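Local coordinates for RidA family protein (Psychrobacter sp. MES7-P7E, PDB 6L8P), which probably hydrolyses reactive enamine and imine intermediates to ketoacids and ammonia, as a cold-adapted trimeric member of the RidA family, at residues Val93-Ser98 / Pro119-Ala124. The protein carries 1 engineered substitution. Numbering follows the deposited sequence.
Sequences VKFNVS and PYPARA
Strands 92-99 and 122-127, joined through helix 105-115, form a parallel beta-alpha-beta unit, K94, F95 and N96 pairing in register with A122, R123 and A124, the axes of the two short segments 15° apart. Four backbone bonds lace them: A122 N to V93 O (3.0 Å), F95 N to A122 O (2.9 Å), A124 N to F95 O (3.1 Å) and V97 N to A124 O (2.9 Å). The first is the most bent, 140° at the hydrogen; its donor, A122 N, lies well above the carbonyl plane of V93, where P121 leads into the strand. V93 and K94 both face I142 on the other side, a classic beta bulge.

On one face K94 leaves with CG anti to the backbone N (chi1 170°) and bends at chi2, laying CD 3.8 Å from CB of A122; its ammonium forms a salt bridge with E140 of the second subunit. The N96 amide nitrogen ND2 rests against the A124 methyl CB (3.5 Å). On the helix-covered face P121 CG meets CE2 of the F95 ring at 3.7 Å, and R123 runs CG past F95 CB and CD obliquely across V97 CG2, both at 4.0 Å. The R123 guanidinium bonds N109 and a malonate ion, probably from the crystallisation liquor, that may mark the RidA active site, where an arginine holds the substrate carboxylate. In this RidA (YjgF/L-PSP) fold, strand 122-127, outermost within the chain, bonds through the backbone of P121 and R123 to a neighbouring subunit of the trimer.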
ATOM      1  N   VAL A  93       0.245  -2.325 -13.198  1.00 10.15           N
ATOM      2  CA  VAL A  93       1.269  -3.251 -12.716  1.00  8.98           C
ATOM      3  C   VAL A  93       0.996  -3.736 -11.310  1.00 11.38           C
ATOM      4  O   VAL A  93       1.483  -4.826 -10.956  1.00 11.25           O
ATOM      5  CB  VAL A  93       2.677  -2.623 -12.807  1.00 10.65           C
ATOM      6  CG1 VAL A  93       3.050  -2.365 -14.302  1.00 14.94           C
ATOM      7  CG2 VAL A  93       2.857  -1.372 -11.957  1.00 13.14           C
ATOM      8  N   LYS A  94       0.197  -3.001 -10.517  1.00  9.48           N
ATOM      9  CA  LYS A  94      -0.075  -3.452  -9.146  1.00  8.68           C
ATOM     10  C   LYS A  94      -1.453  -2.937  -8.751  1.00  8.42           C
ATOM     11  O   LYS A  94      -1.750  -1.761  -8.969  1.00  9.92           O
ATOM     12  CB  LYS A  94       1.003  -2.940  -8.158  1.00 10.81           C
ATOM     13  CG  LYS A  94       0.709  -3.135  -6.667  1.00 13.77           C
ATOM     14  CD  LYS A  94       0.833  -4.573  -6.267  1.00 17.13           C
ATOM     15  CE  LYS A  94       0.519  -4.788  -4.751  1.00 15.65           C
ATOM     16  NZ  LYS A  94       1.358  -3.887  -3.840  1.00 18.70           N
ATOM     17  N   PHE A  95      -2.276  -3.827  -8.214  1.00  7.57           N
ATOM     18  CA  PHE A  95      -3.528  -3.470  -7.547  1.00 10.62           C
ATOM     19  C   PHE A  95      -3.404  -3.755  -6.050  1.00 10.53           C
ATOM     20  O   PHE A  95      -2.863  -4.787  -5.646  1.00  9.10           O
ATOM     21  CB  PHE A  95      -4.695  -4.325  -8.072  1.00  9.25           C
ATOM     22  CG  PHE A  95      -5.256  -3.895  -9.391  1.00  9.16           C
ATOM     23  CD1 PHE A  95      -5.722  -2.588  -9.584  1.00 12.68           C
ATOM     24  CD2 PHE A  95      -5.353  -4.829 -10.440  1.00 11.26           C
ATOM     25  CE1 PHE A  95      -6.283  -2.223 -10.806  1.00 11.10           C
ATOM     26  CE2 PHE A  95      -5.937  -4.480 -11.658  1.00 12.61           C
ATOM     27  CZ  PHE A  95      -6.388  -3.166 -11.850  1.00 13.56           C
ATOM     28  N   ASN A  96      -3.997  -2.894  -5.221  1.00  8.06           N
ATOM     29  CA  ASN A  96      -4.117  -3.175  -3.792  1.00  7.72           C
ATOM     30  C   ASN A  96      -5.593  -3.185  -3.467  1.00 10.71           C
ATOM     31  O   ASN A  96      -6.275  -2.168  -3.643  1.00  9.90           O
ATOM     32  CB  ASN A  96      -3.391  -2.118  -2.968  1.00  9.52           C
ATOM     33  CG  ASN A  96      -3.115  -2.568  -1.581  1.00 39.12           C
ATOM     34  OD1 ASN A  96      -3.814  -2.186  -0.644  1.00 48.67           O
ATOM     35  ND2 ASN A  96      -2.082  -3.379  -1.425  1.00 35.47           N
ATOM     36  N   VAL A  97      -6.093  -4.320  -3.013  1.00  7.69           N
ATOM     37  CA  VAL A  97      -7.526  -4.499  -2.785  1.00  7.78           C
ATOM     38  C   VAL A  97      -7.812  -4.527  -1.289  1.00  8.18           C
ATOM     39  O   VAL A  97      -7.193  -5.307  -0.547  1.00  9.28           O
ATOM     40  CB  VAL A  97      -8.017  -5.804  -3.405  1.00  9.16           C
ATOM     41  CG1 VAL A  97      -9.507  -5.970  -3.157  1.00 10.79           C
ATOM     42  CG2 VAL A  97      -7.704  -5.832  -4.942  1.00  9.17           C
ATOM     43  N   SER A  98      -8.782  -3.713  -0.849  1.00  6.80           N
ATOM     44  CA  SER A  98      -9.278  -3.752   0.518  1.00  6.66           C
ATOM     45  C   SER A  98     -10.742  -4.163   0.480  1.00  8.25           C
ATOM     46  O   SER A  98     -11.551  -3.515  -0.193  1.00  9.58           O
ATOM     47  CB  SER A  98      -9.132  -2.386   1.183  1.00  8.87           C
ATOM     48  OG  SER A  98      -7.782  -1.902   1.085  1.00 12.30           O
ATOM     49  N   PRO A 119      -1.054 -10.643 -19.275  1.00 23.02           N
ATOM     50  CA  PRO A 119      -0.717 -11.062 -17.900  1.00 22.66           C
ATOM     51  C   PRO A 119      -1.389 -10.168 -16.831  1.00 17.79           C
ATOM     52  O   PRO A 119      -1.499  -8.966 -17.057  1.00 18.98           O
ATOM     53  CB  PRO A 119       0.795 -10.906 -17.869  1.00 23.47           C
ATOM     54  CG  PRO A 119       1.042  -9.717 -18.785  1.00 25.15           C
ATOM     55  CD  PRO A 119       0.021  -9.857 -19.906  1.00 26.05           C
ATOM     56  N   TYR A 120      -1.837 -10.766 -15.722  1.00 15.60           N
ATOM     57  CA  TYR A 120      -2.484  -9.955 -14.682  1.00 12.35           C
ATOM     58  C   TYR A 120      -1.471  -9.160 -13.866  1.00 16.52           C
ATOM     59  O   TYR A 120      -0.299  -9.529 -13.747  1.00 14.82           O
ATOM     60  CB  TYR A 120      -3.284 -10.838 -13.757  1.00 11.51           C
ATOM     61  CG  TYR A 120      -4.351 -11.640 -14.444  1.00 16.13           C
ATOM     62  CD1 TYR A 120      -5.312 -11.017 -15.233  1.00 17.42           C
ATOM     63  CD2 TYR A 120      -4.371 -13.014 -14.337  1.00 17.41           C
ATOM     64  CE1 TYR A 120      -6.308 -11.757 -15.868  1.00 18.42           C
ATOM     65  CE2 TYR A 120      -5.351 -13.755 -14.961  1.00 16.74           C
ATOM     66  CZ  TYR A 120      -6.305 -13.122 -15.731  1.00 18.18           C
ATOM     67  OH  TYR A 120      -7.307 -13.841 -16.343  1.00 24.32           O
ATOM     68  N   PRO A 121      -1.893  -8.053 -13.281  1.00 10.71           N
ATOM     69  CA  PRO A 121      -0.986  -7.282 -12.414  1.00  9.34           C
ATOM     70  C   PRO A 121      -0.643  -8.063 -11.152  1.00  8.86           C
ATOM     71  O   PRO A 121      -1.326  -9.018 -10.756  1.00  9.80           O
ATOM     72  CB  PRO A 121      -1.803  -6.026 -12.055  1.00 12.39           C
ATOM     73  CG  PRO A 121      -2.851  -5.930 -13.156  1.00 11.42           C
ATOM     74  CD  PRO A 121      -3.189  -7.370 -13.481  1.00 10.16           C
ATOM     75  N   ALA A 122       0.401  -7.565 -10.481  1.00  8.13           N
ATOM     76  CA  ALA A 122       0.655  -7.947  -9.107  1.00  7.97           C
ATOM     77  C   ALA A 122      -0.505  -7.439  -8.255  1.00  9.15           C
ATOM     78  O   ALA A 122      -1.224  -6.504  -8.626  1.00  9.92           O
ATOM     79  CB  ALA A 122       1.985  -7.346  -8.647  1.00 10.26           C
ATOM     80  N   ARG A 123      -0.695  -8.067  -7.114  1.00  7.15           N
ATOM     81  CA  ARG A 123      -1.841  -7.722  -6.266  1.00  7.30           C
ATOM     82  C   ARG A 123      -1.529  -7.987  -4.803  1.00  9.35           C
ATOM     83  O   ARG A 123      -0.763  -8.893  -4.465  1.00  9.13           O
ATOM     84  CB  ARG A 123      -3.085  -8.529  -6.656  1.00  8.78           C
ATOM     85  CG  ARG A 123      -4.426  -7.864  -6.241  1.00  9.53           C
ATOM     86  CD  ARG A 123      -5.605  -8.703  -6.790  1.00  9.50           C
ATOM     87  NE  ARG A 123      -5.798  -9.936  -6.018  1.00  9.35           N
ATOM     88  CZ  ARG A 123      -6.775 -10.810  -6.257  1.00 12.68           C
ATOM     89  NH1 ARG A 123      -7.637 -10.565  -7.266  1.00 13.24           N
ATOM     90  NH2 ARG A 123      -6.897 -11.891  -5.507  1.00 15.31           N
ATOM     91  N   ALA A 124      -2.219  -7.247  -3.933  1.00  8.77           N
ATOM     92  CA  ALA A 124      -2.393  -7.655  -2.553  1.00  7.72           C
ATOM     93  C   ALA A 124      -3.867  -7.530  -2.203  1.00  9.13           C
ATOM     94  O   ALA A 124      -4.610  -6.754  -2.831  1.00  9.95           O
ATOM     95  CB  ALA A 124      -1.556  -6.803  -1.630  1.00 10.58           C
TER